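Local coordinates for periplasmic binding protein (Agrobacterium tumefaciens str. B6, PDB 5L9G), which binds the opine mannopine and, as a periplasmic binding protein, probably delivers it to an ABC transporter for uptake, at residues Thr73-Gln78 and Lys258-Arg263; Pro150-Leu155 and Ser200-Trp205; Ala154-Pro159 and Ile224-Arg229. One frame throughout, in Å; residues are numbered along the deposited sequence.

Contact 1 of 3, residues Thr73-Gln78 and Lys258-Arg263; sequences TWDIIQ and KGAPHR. With MO0 (mannopine), chain C.
Asp-75 turns the two oxygens of one carboxylate to two different tasks against His-262. OD1 accepts the backbone N-H of His-262, with His-262 N to Asp-75 OD1 at 2.8 Å; the donor arrives on the syn side, but 31° out of the carboxylate plane. OD2 instead sits at the edge of the imidazole, where it lies 2.9 Å from His-262 CD2, and OD2 separately accepts a hydrogen bond from Val-24 N. Carboxylate and ring planes are turned 66° apart, so the groups meet as edge against oxygen and do not stack. The aspartate gets there because its CG stands anti to its own carbonyl carbon (chi1 -71°), swinging the acid end toward the turn Ala-260 to Arg-263. Carbon closes in on OD1 as well: Pro-261 CD lies 3.3 Å from Asp-75 OD1, with the methyl of Ala-260 close by. Pro-261 CB in turn covers part of one face of the His-262 ring. Since His-262 is the N-cap of helix 263-273, the negative charge would probably be favoured by the helix start. After Asp-75 the chain enters strand 76-80 and reaches Gln-78, whose NE2 makes a weak bond of 3.1 Å to mannopine OAM. A loop tied to a helix start, leading into a strand that reaches the ligand, is in keeping with an alpha/beta lobe of a periplasmic binding protein.

Contact 2 of 3, residues Pro150-Leu155 and Ser200-Trp205; sequences PGKRAL and SVSVWW
Leu-155 pushes its side chain into the angle between Val-201 and Trp-204, the two residues of strand 201-205 that share its face of the sheet. Its CD1 branch meets one methyl of the valine, Leu-155 CD1 to Val-201 CG2 being 3.7 Å, and the two side chains cross at about a right angle. Toward Trp-204 the leucine lies alongside and points the same way, resting Leu-155 CB 3.7 Å from Trp-204 CZ3. The valine's other methyl completes the corner: Val-201 CG1 stands 3.5 Å above the plane of the Trp-204 indole, over its centre. Helix 324-343 packs on this face through Tyr-338 and Val-341. Strands 153-156 and 201-205, parallel neighbours joined through three helices, form a beta-alpha-beta crossover in a lobe of the binding protein. Their register slips by one residue between Arg-153 and Ala-154, a beta bulge. Ser-202 is the extra residue: Arg-153 N gives a nearly straight bond (172°) to Ser-200 O, and Arg-153 O receives Ser-202 N at 2.9 Å. The bulge turns the side chain of Ser-202 toward Lys-152, and Ser-202 OG comes 3.4 Å from Lys-152 CB. On the opposite face the methyl of Ala-154 is met by the larger Val-203 and Trp-205. Val-203 places CG1 between its backbone N and carbonyl carbon (chi1 46°), which brings that methyl to 3.6 Å from Ala-154 CB. Trp-205 follows, presenting CD1 to the alanine from one edge of its indole, while its NE1 is bonded to Ile-224 O. Near the start of the strand, the Arg-153 guanidinium folds back to Gly-151, with Arg-153 NH2 to Gly-151 O at 2.9 Å, and also binds Phe-149 O and Phe-143 O.

Contact 3 of 3, residues Ala154-Pro159 and Ile224-Arg229; sequences ALWNQP and ITWGGR. With MO0 (mannopine), chain C.
Trp-226 reaches from its strand to Trp-156 and lies with one face against mannopine on the way. Its CB already touches the ligand, standing 3.5 Å from mannopine OXT. With CG anti to the carbonyl carbon (chi1 -53°), the indole is laid against the amino-acid part of the opine: Trp-226 CD2 is 3.5 Å from mannopine CA. At the next atom the fit is tighter, Trp-226 CE3 approaching the carboxylate carbon C of mannopine to 3.2 Å. Further round, CZ3 faces the carboxylate oxygen O, whereas at the other end of the fused bond Trp-226 CE2 lies 3.6 Å from mannopine CAK, where the sugar-derived chain begins. The far rim belongs to protein: Trp-226 CZ2 meets Trp-156 CZ2 at 3.4 Å, with CH2 beside it. This is a T-shaped stack, the edge of Trp-226 turned to a face of Trp-156 with the planes at 79°, and it would limit tilting of the platform. Trp-205 and Tyr-121 add further edge-to-face contacts to Trp-226. One helical turn after the platform, Arg-229 grips the ligand carboxylate with two bonds, Arg-229 NE to mannopine OXT at 2.7 Å and Arg-229 NH2 to mannopine O at 2.9 Å. Ile-224 N bonds to Ala-154 O and joins the strands. Aromatic platform and arginine form part of the pocket side that holds the amino-acid end of mannopine, at the end of parallel strands facing the cleft of a periplasmic binding protein.

In the fold
After strands 23-27 and 52-56 the chain lays down strand 76-80; segment 73-78, which leads into and begins that strand, waits for its partner until residues 258-263, between strand 240-256 and helix 263-273, close contact 1 and tie the helix start to the strand's beginning. Contacts 2 and 3 fall within that long excursion. Strand 153-156 opens both: strand 201-205 returns first and closes contact 2 on one flank, then strand 222-226 closes contact 3 on the other, and the two share Ala-154 and Leu-155. No loops cross. Contacts 2 and 3 touch through Trp-205, whereas contacts 1 and 2 have centres about 36 Å apart, on opposite sides of the chain's centre. Mannopine is reached by contacts 1 and 3.

Contact 1 of 3, residues Thr73-Gln78 and Lys258-Arg263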
loop_
_atom_site.group_PDB
_atom_site.type_symbol
_atom_site.label_atom_id
_atom_site.label_comp_id
_atom_site.label_asym_id
_atom_site.label_seq_id
_atom_site.Cartn_x
_atom_site.Cartn_y
_atom_site.Cartn_z
ATOM N N THR A 73 3.346 17.377 -14.910
ATOM C CA THR A 73 2.223 18.150 -14.363
ATOM C C THR A 73 2.039 17.892 -12.864
ATOM O O THR A 73 1.551 18.762 -12.156
ATOM C CB THR A 73 0.912 17.959 -15.170
ATOM O OG1 THR A 73 0.569 16.576 -15.240
ATOM C CG2 THR A 73 0.988 18.550 -16.571
ATOM N N TRP A 74 2.451 16.711 -12.378
ATOM C CA TRP A 74 2.335 16.352 -10.958
ATOM C C TRP A 74 3.467 16.958 -10.139
ATOM O O TRP A 74 4.604 17.032 -10.617
ATOM C CB TRP A 74 2.380 14.828 -10.797
ATOM C CG TRP A 74 1.198 14.090 -11.356
ATOM C CD1 TRP A 74 -0.028 14.602 -11.667
ATOM C CD2 TRP A 74 1.113 12.677 -11.572
ATOM N NE1 TRP A 74 -0.860 13.599 -12.105
ATOM C CE2 TRP A 74 -0.187 12.406 -12.052
ATOM C CE3 TRP A 74 2.031 11.616 -11.453
ATOM C CZ2 TRP A 74 -0.595 11.117 -12.404
ATOM C CZ3 TRP A 74 1.614 10.333 -11.773
ATOM C CH2 TRP A 74 0.319 10.096 -12.253
ATOM N N ASP A 75 3.158 17.404 -8.912
ATOM C CA ASP A 75 4.193 17.914 -8.007
ATOM C C ASP A 75 4.505 16.843 -6.968
ATOM O O ASP A 75 5.606 16.280 -6.973
ATOM C CB ASP A 75 3.758 19.219 -7.333
ATOM C CG ASP A 75 3.716 20.396 -8.295
ATOM O OD1 ASP A 75 4.740 20.679 -8.926
ATOM O OD2 ASP A 75 2.643 20.945 -8.487
ATOM N N ILE A 76 3.525 16.531 -6.109
ATOM C CA ILE A 76 3.658 15.493 -5.077
ATOM C C ILE A 76 2.948 14.216 -5.519
ATOM O O ILE A 76 1.784 14.252 -5.934
ATOM C CB ILE A 76 3.124 15.987 -3.694
ATOM C CG1 ILE A 76 3.835 17.287 -3.239
ATOM C CG2 ILE A 76 3.191 14.856 -2.617
ATOM C CD1 ILE A 76 3.128 18.062 -2.136
ATOM N N ILE A 77 3.630 13.075 -5.359
ATOM C CA ILE A 77 3.032 11.768 -5.625
ATOM C C ILE A 77 3.093 10.935 -4.365
ATOM O O ILE A 77 4.121 10.936 -3.664
ATOM C CB ILE A 77 3.656 11.018 -6.842
ATOM C CG1 ILE A 77 5.210 10.904 -6.737
ATOM C CG2 ILE A 77 3.206 11.667 -8.160
ATOM C CD1 ILE A 77 5.878 9.969 -7.771
ATOM N N GLN A 78 1.986 10.239 -4.069
ATOM C CA GLN A 78 1.968 9.310 -2.950
ATOM C C GLN A 78 2.337 7.961 -3.558
ATOM O O GLN A 78 1.640 7.470 -4.447
ATOM C CB GLN A 78 0.599 9.269 -2.258
ATOM C CG GLN A 78 0.567 8.326 -1.062
ATOM C CD GLN A 78 0.222 6.925 -1.515
ATOM O OE1 GLN A 78 -0.869 6.689 -2.036
ATOM N NE2 GLN A 78 1.170 6.004 -1.435
ATOM N N LYS A 258 10.490 14.560 -10.320
ATOM C CA LYS A 258 11.637 15.241 -10.936
ATOM C C LYS A 258 11.107 16.202 -12.001
ATOM O O LYS A 258 10.384 15.782 -12.904
ATOM C CB LYS A 258 12.600 14.218 -11.557
ATOM C CG LYS A 258 13.937 14.821 -12.001
ATOM C CD LYS A 258 15.051 14.462 -11.031
ATOM C CE LYS A 258 16.234 15.387 -11.147
ATOM N NZ LYS A 258 17.289 15.038 -10.162
ATOM N N GLY A 259 11.443 17.481 -11.857
ATOM C CA GLY A 259 10.999 18.529 -12.764
ATOM C C GLY A 259 9.609 19.043 -12.447
ATOM O O GLY A 259 8.978 19.665 -13.312
ATOM N N ALA A 260 9.122 18.799 -11.191
ATOM C CA ALA A 260 7.805 19.245 -10.701
ATOM C C ALA A 260 7.645 20.746 -11.011
ATOM O O ALA A 260 8.553 21.521 -10.692
ATOM C CB ALA A 260 7.681 19.021 -9.207
ATOM N N PRO A 261 6.523 21.176 -11.639
ATOM C CA PRO A 261 6.386 22.608 -11.991
ATOM C C PRO A 261 6.338 23.573 -10.804
ATOM O O PRO A 261 6.746 24.726 -10.933
ATOM C CB PRO A 261 5.103 22.659 -12.833
ATOM C CG PRO A 261 4.360 21.413 -12.480
ATOM C CD PRO A 261 5.364 20.384 -12.107
ATOM N N HIS A 262 5.847 23.100 -9.654
ATOM C CA HIS A 262 5.728 23.899 -8.433
ATOM C C HIS A 262 6.548 23.236 -7.338
ATOM O O HIS A 262 6.079 23.099 -6.206
ATOM C CB HIS A 262 4.247 24.031 -8.020
ATOM C CG HIS A 262 3.325 24.332 -9.159
ATOM N ND1 HIS A 262 3.188 25.615 -9.653
ATOM C CD2 HIS A 262 2.534 23.500 -9.876
ATOM C CE1 HIS A 262 2.309 25.529 -10.639
ATOM N NE2 HIS A 262 1.883 24.279 -10.808
ATOM N N ARG A 263 7.787 22.825 -7.694
ATOM C CA ARG A 263 8.744 22.106 -6.846
ATOM C C ARG A 263 8.927 22.717 -5.443
ATOM O O ARG A 263 8.772 22.000 -4.458
ATOM C CB ARG A 263 10.095 21.970 -7.582
ATOM C CG ARG A 263 11.133 21.102 -6.871
ATOM C CD ARG A 263 12.530 21.581 -7.225
ATOM N NE ARG A 263 13.548 21.172 -6.255
ATOM C CZ ARG A 263 13.782 21.779 -5.092
ATOM N NH1 ARG A 263 14.740 21.338 -4.288
ATOM N NH2 ARG A 263 13.043 22.816 -4.715
HETATM O OAB MO0 C . 3.652 3.425 -5.453
HETATM C CAF MO0 C . 2.536 3.529 -6.294
HETATM C CAG MO0 C . 1.333 2.749 -5.793
HETATM O OAC MO0 C . 1.382 1.449 -6.268
HETATM C CAH MO0 C . 1.095 2.850 -4.307
HETATM O OAM MO0 C . 1.000 4.163 -3.893
HETATM C CAI MO0 C . -0.077 2.027 -3.772
HETATM O OAD MO0 C . -1.283 2.451 -4.330
HETATM C CAJ MO0 C . -0.109 1.988 -2.271
HETATM O OAE MO0 C . 1.089 1.441 -1.798
HETATM C CAK MO0 C . -1.329 1.271 -1.675
HETATM N N MO0 C . -1.948 2.140 -0.666
HETATM C CA MO0 C . -2.989 1.446 0.130
HETATM C C MO0 C . -4.363 1.854 -0.345
HETATM O O MO0 C . -4.473 2.556 -1.373
HETATM C CB MO0 C . -2.844 1.661 1.618
HETATM C CG MO0 C . -3.321 3.027 2.064
HETATM C CD MO0 C . -2.751 3.455 3.370
HETATM O OE1 MO0 C . -3.553 3.314 4.511
HETATM N NE2 MO0 C . -1.615 3.940 3.501
HETATM O OXT MO0 C . -5.415 1.442 0.239
#

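Contact 2 of 3, residues Pro150-Leu155 and Ser200-Trp205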
loop_
_atom_site.group_PDB
_atom_site.type_symbol
_atom_site.label_atom_id
_atom_site.label_comp_id
_atom_site.label_asym_id
_atom_site.label_seq_id
_atom_site.Cartn_x
_atom_site.Cartn_y
_atom_site.Cartn_z
ATOM N N PRO A 150 -12.741 -23.889 -2.002
ATOM C CA PRO A 150 -13.094 -23.584 -3.402
ATOM C C PRO A 150 -13.700 -22.196 -3.496
ATOM O O PRO A 150 -14.403 -21.779 -2.581
ATOM C CB PRO A 150 -14.144 -24.651 -3.753
ATOM C CG PRO A 150 -14.038 -25.697 -2.693
ATOM C CD PRO A 150 -13.571 -24.990 -1.461
ATOM N N GLY A 151 -13.421 -21.504 -4.583
ATOM C CA GLY A 151 -13.983 -20.178 -4.781
ATOM C C GLY A 151 -13.146 -19.220 -5.595
ATOM O O GLY A 151 -11.999 -19.501 -5.956
ATOM N N LYS A 152 -13.758 -18.087 -5.905
ATOM C CA LYS A 152 -13.182 -17.019 -6.705
ATOM C C LYS A 152 -12.228 -16.178 -5.870
ATOM O O LYS A 152 -12.626 -15.608 -4.856
ATOM C CB LYS A 152 -14.291 -16.133 -7.293
ATOM C CG LYS A 152 -15.231 -16.835 -8.267
ATOM C CD LYS A 152 -16.343 -15.868 -8.690
ATOM C CE LYS A 152 -17.488 -16.557 -9.397
ATOM N NZ LYS A 152 -17.129 -16.989 -10.774
ATOM N N ARG A 153 -10.962 -16.108 -6.309
ATOM C CA ARG A 153 -9.914 -15.290 -5.704
ATOM C C ARG A 153 -9.740 -13.969 -6.466
ATOM O O ARG A 153 -9.941 -13.923 -7.678
ATOM C CB ARG A 153 -8.568 -16.030 -5.773
ATOM C CG ARG A 153 -8.305 -16.979 -4.578
ATOM C CD ARG A 153 -8.709 -18.388 -4.855
ATOM N NE ARG A 153 -8.330 -19.276 -3.752
ATOM C CZ ARG A 153 -9.106 -20.253 -3.300
ATOM N NH1 ARG A 153 -8.718 -20.989 -2.268
ATOM N NH2 ARG A 153 -10.292 -20.483 -3.858
ATOM N N ALA A 154 -9.316 -12.908 -5.755
ATOM C CA ALA A 154 -8.946 -11.657 -6.391
ATOM C C ALA A 154 -7.601 -11.218 -5.837
ATOM O O ALA A 154 -7.375 -11.262 -4.625
ATOM C CB ALA A 154 -9.996 -10.590 -6.178
ATOM N N LEU A 155 -6.682 -10.855 -6.736
ATOM C CA LEU A 155 -5.337 -10.423 -6.368
ATOM C C LEU A 155 -5.070 -9.121 -7.100
ATOM O O LEU A 155 -5.755 -8.814 -8.069
ATOM C CB LEU A 155 -4.285 -11.460 -6.810
ATOM C CG LEU A 155 -4.070 -12.704 -5.942
ATOM C CD1 LEU A 155 -5.204 -13.654 -6.083
ATOM C CD2 LEU A 155 -2.801 -13.466 -6.407
ATOM N N SER A 200 -8.079 -19.874 -10.722
ATOM C CA SER A 200 -9.093 -19.589 -9.704
ATOM C C SER A 200 -9.197 -18.099 -9.392
ATOM O O SER A 200 -10.014 -17.709 -8.540
ATOM C CB SER A 200 -8.814 -20.382 -8.431
ATOM O OG SER A 200 -8.927 -21.766 -8.716
ATOM N N VAL A 201 -8.372 -17.267 -10.078
ATOM C CA VAL A 201 -8.384 -15.812 -9.888
ATOM C C VAL A 201 -9.388 -15.217 -10.872
ATOM O O VAL A 201 -9.108 -15.150 -12.067
ATOM C CB VAL A 201 -6.978 -15.154 -9.993
ATOM C CG1 VAL A 201 -7.063 -13.638 -9.770
ATOM C CG2 VAL A 201 -5.993 -15.799 -9.009
ATOM N N SER A 202 -10.570 -14.812 -10.371
ATOM C CA SER A 202 -11.639 -14.240 -11.201
ATOM C C SER A 202 -11.388 -12.803 -11.639
ATOM O O SER A 202 -11.880 -12.388 -12.700
ATOM C CB SER A 202 -12.989 -14.349 -10.494
ATOM O OG SER A 202 -13.024 -13.616 -9.279
ATOM N N VAL A 203 -10.654 -12.025 -10.822
ATOM C CA VAL A 203 -10.395 -10.609 -11.110
ATOM C C VAL A 203 -9.026 -10.217 -10.570
ATOM O O VAL A 203 -8.674 -10.574 -9.436
ATOM C CB VAL A 203 -11.536 -9.687 -10.557
ATOM C CG1 VAL A 203 -11.896 -10.061 -9.150
ATOM C CG2 VAL A 203 -11.206 -8.190 -10.676
ATOM N N TRP A 204 -8.264 -9.468 -11.390
ATOM C CA TRP A 204 -6.980 -8.903 -10.995
ATOM C C TRP A 204 -7.331 -7.428 -10.758
ATOM O O TRP A 204 -7.432 -6.634 -11.707
ATOM C CB TRP A 204 -5.915 -9.092 -12.095
ATOM C CG TRP A 204 -5.680 -10.529 -12.448
ATOM C CD1 TRP A 204 -6.228 -11.209 -13.494
ATOM C CD2 TRP A 204 -4.817 -11.461 -11.770
ATOM N NE1 TRP A 204 -5.792 -12.515 -13.489
ATOM C CE2 TRP A 204 -4.896 -12.687 -12.468
ATOM C CE3 TRP A 204 -4.009 -11.391 -10.617
ATOM C CZ2 TRP A 204 -4.188 -13.828 -12.063
ATOM C CZ3 TRP A 204 -3.290 -12.514 -10.228
ATOM C CH2 TRP A 204 -3.384 -13.717 -10.945
ATOM N N TRP A 205 -7.660 -7.100 -9.491
ATOM C CA TRP A 205 -8.126 -5.757 -9.147
ATOM C C TRP A 205 -7.023 -4.725 -9.344
ATOM O O TRP A 205 -5.844 -5.029 -9.146
ATOM C CB TRP A 205 -8.770 -5.708 -7.753
ATOM C CG TRP A 205 -7.833 -6.042 -6.633
ATOM C CD1 TRP A 205 -7.665 -7.252 -6.031
ATOM C CD2 TRP A 205 -6.958 -5.128 -5.958
ATOM N NE1 TRP A 205 -6.712 -7.157 -5.035
ATOM C CE2 TRP A 205 -6.253 -5.864 -4.981
ATOM C CE3 TRP A 205 -6.700 -3.748 -6.090
ATOM C CZ2 TRP A 205 -5.294 -5.278 -4.154
ATOM C CZ3 TRP A 205 -5.760 -3.166 -5.255
ATOM C CH2 TRP A 205 -5.058 -3.928 -4.310
#

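Contact 3 of 3, residues Ala154-Pro159 and Ile224-Arg229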
loop_
_atom_site.group_PDB
_atom_site.type_symbol
_atom_site.label_atom_id
_atom_site.label_comp_id
_atom_site.label_asym_id
_atom_site.label_seq_id
_atom_site.Cartn_x
_atom_site.Cartn_y
_atom_site.Cartn_z
ATOM N N ALA A 154 -9.316 -12.908 -5.755
ATOM C CA ALA A 154 -8.946 -11.657 -6.391
ATOM C C ALA A 154 -7.601 -11.218 -5.837
ATOM O O ALA A 154 -7.375 -11.262 -4.625
ATOM C CB ALA A 154 -9.996 -10.590 -6.178
ATOM N N LEU A 155 -6.682 -10.855 -6.736
ATOM C CA LEU A 155 -5.337 -10.423 -6.368
ATOM C C LEU A 155 -5.070 -9.121 -7.100
ATOM O O LEU A 155 -5.755 -8.814 -8.069
ATOM C CB LEU A 155 -4.285 -11.460 -6.810
ATOM C CG LEU A 155 -4.070 -12.704 -5.942
ATOM C CD1 LEU A 155 -5.204 -13.654 -6.083
ATOM C CD2 LEU A 155 -2.801 -13.466 -6.407
ATOM N N TRP A 156 -4.078 -8.357 -6.636
ATOM C CA TRP A 156 -3.707 -7.077 -7.240
ATOM C C TRP A 156 -3.090 -7.311 -8.631
ATOM O O TRP A 156 -2.485 -8.363 -8.873
ATOM C CB TRP A 156 -2.661 -6.397 -6.341
ATOM C CG TRP A 156 -2.427 -4.926 -6.595
ATOM C CD1 TRP A 156 -3.237 -4.054 -7.276
ATOM C CD2 TRP A 156 -1.318 -4.158 -6.121
ATOM N NE1 TRP A 156 -2.682 -2.794 -7.276
ATOM C CE2 TRP A 156 -1.519 -2.822 -6.544
ATOM C CE3 TRP A 156 -0.180 -4.462 -5.349
ATOM C CZ2 TRP A 156 -0.615 -1.797 -6.236
ATOM C CZ3 TRP A 156 0.718 -3.449 -5.045
ATOM C CH2 TRP A 156 0.512 -2.138 -5.509
ATOM N N ASN A 157 -3.207 -6.328 -9.544
ATOM C CA ASN A 157 -2.576 -6.476 -10.856
ATOM C C ASN A 157 -1.110 -5.980 -10.823
ATOM O O ASN A 157 -0.466 -5.882 -11.874
ATOM C CB ASN A 157 -3.391 -5.780 -11.977
ATOM C CG ASN A 157 -3.296 -4.288 -11.922
ATOM O OD1 ASN A 157 -3.076 -3.710 -10.853
ATOM N ND2 ASN A 157 -3.402 -3.639 -13.083
ATOM N N GLN A 158 -0.623 -5.584 -9.630
ATOM C CA GLN A 158 0.778 -5.179 -9.418
ATOM C C GLN A 158 1.391 -6.162 -8.401
ATOM O O GLN A 158 0.633 -6.750 -7.615
ATOM C CB GLN A 158 0.905 -3.718 -9.004
ATOM C CG GLN A 158 0.462 -2.764 -10.108
ATOM C CD GLN A 158 0.670 -1.340 -9.710
ATOM O OE1 GLN A 158 -0.279 -0.556 -9.542
ATOM N NE2 GLN A 158 1.918 -0.981 -9.542
ATOM N N PRO A 159 2.724 -6.398 -8.432
ATOM C CA PRO A 159 3.292 -7.524 -7.658
ATOM C C PRO A 159 3.641 -7.339 -6.188
ATOM O O PRO A 159 3.820 -8.367 -5.534
ATOM C CB PRO A 159 4.568 -7.874 -8.442
ATOM C CG PRO A 159 5.003 -6.599 -9.026
ATOM C CD PRO A 159 3.729 -5.848 -9.380
ATOM N N ILE A 224 -6.886 -10.649 -1.627
ATOM C CA ILE A 224 -5.746 -10.050 -0.954
ATOM C C ILE A 224 -5.785 -8.583 -1.361
ATOM O O ILE A 224 -5.624 -8.253 -2.546
ATOM C CB ILE A 224 -4.376 -10.691 -1.267
ATOM C CG1 ILE A 224 -4.349 -12.186 -0.870
ATOM C CG2 ILE A 224 -3.274 -9.896 -0.516
ATOM C CD1 ILE A 224 -3.198 -12.984 -1.513
ATOM N N THR A 225 -6.027 -7.705 -0.387
ATOM C CA THR A 225 -6.045 -6.255 -0.647
ATOM C C THR A 225 -5.671 -5.503 0.654
ATOM O O THR A 225 -5.290 -6.114 1.656
ATOM C CB THR A 225 -7.371 -5.794 -1.342
ATOM O OG1 THR A 225 -7.239 -4.439 -1.810
ATOM C CG2 THR A 225 -8.598 -5.927 -0.427
ATOM N N TRP A 226 -5.780 -4.182 0.610
ATOM C CA TRP A 226 -5.360 -3.295 1.689
ATOM C C TRP A 226 -6.425 -3.170 2.783
ATOM O O TRP A 226 -7.610 -3.030 2.488
ATOM C CB TRP A 226 -4.907 -1.950 1.077
ATOM C CG TRP A 226 -3.866 -2.181 -0.004
ATOM C CD1 TRP A 226 -2.705 -2.892 0.126
ATOM C CD2 TRP A 226 -3.867 -1.648 -1.338
ATOM N NE1 TRP A 226 -1.998 -2.875 -1.063
ATOM C CE2 TRP A 226 -2.671 -2.085 -1.968
ATOM C CE3 TRP A 226 -4.768 -0.851 -2.074
ATOM C CZ2 TRP A 226 -2.373 -1.786 -3.298
ATOM C CZ3 TRP A 226 -4.423 -0.470 -3.367
ATOM C CH2 TRP A 226 -3.243 -0.940 -3.972
ATOM N N GLY A 227 -5.974 -3.269 4.036
ATOM C CA GLY A 227 -6.824 -3.277 5.230
ATOM C C GLY A 227 -7.854 -2.165 5.319
ATOM O O GLY A 227 -8.987 -2.394 5.748
ATOM N N GLY A 228 -7.439 -0.946 4.957
ATOM C CA GLY A 228 -8.346 0.210 5.004
ATOM C C GLY A 228 -9.499 0.072 4.025
ATOM O O GLY A 228 -10.651 0.361 4.368
ATOM N N ARG A 229 -9.203 -0.438 2.828
ATOM C CA ARG A 229 -10.227 -0.680 1.795
ATOM C C ARG A 229 -11.212 -1.741 2.284
ATOM O O ARG A 229 -12.430 -1.581 2.129
ATOM C CB ARG A 229 -9.577 -1.124 0.471
ATOM C CG ARG A 229 -8.462 -0.189 -0.043
ATOM C CD ARG A 229 -8.922 1.264 -0.303
ATOM N NE ARG A 229 -7.829 2.040 -0.904
ATOM C CZ ARG A 229 -8.001 3.039 -1.767
ATOM N NH1 ARG A 229 -9.229 3.421 -2.123
ATOM N NH2 ARG A 229 -6.948 3.658 -2.292
HETATM O OAB MO0 C . 3.652 3.425 -5.453
HETATM C CAF MO0 C . 2.536 3.529 -6.294
HETATM C CAG MO0 C . 1.333 2.749 -5.793
HETATM O OAC MO0 C . 1.382 1.449 -6.268
HETATM C CAH MO0 C . 1.095 2.850 -4.307
HETATM O OAM MO0 C . 1.000 4.163 -3.893
HETATM C CAI MO0 C . -0.077 2.027 -3.772
HETATM O OAD MO0 C . -1.283 2.451 -4.330
HETATM C CAJ MO0 C . -0.109 1.988 -2.271
HETATM O OAE MO0 C . 1.089 1.441 -1.798
HETATM C CAK MO0 C . -1.329 1.271 -1.675
HETATM N N MO0 C . -1.948 2.140 -0.666
HETATM C CA MO0 C . -2.989 1.446 0.130
HETATM C C MO0 C . -4.363 1.854 -0.345
HETATM O O MO0 C . -4.473 2.556 -1.373
HETATM C CB MO0 C . -2.844 1.661 1.618
HETATM C CG MO0 C . -3.321 3.027 2.064
HETATM C CD MO0 C . -2.751 3.455 3.370
HETATM O OE1 MO0 C . -3.553 3.314 4.511
HETATM N NE2 MO0 C . -1.615 3.940 3.501
HETATM O OXT MO0 C . -5.415 1.442 0.239
#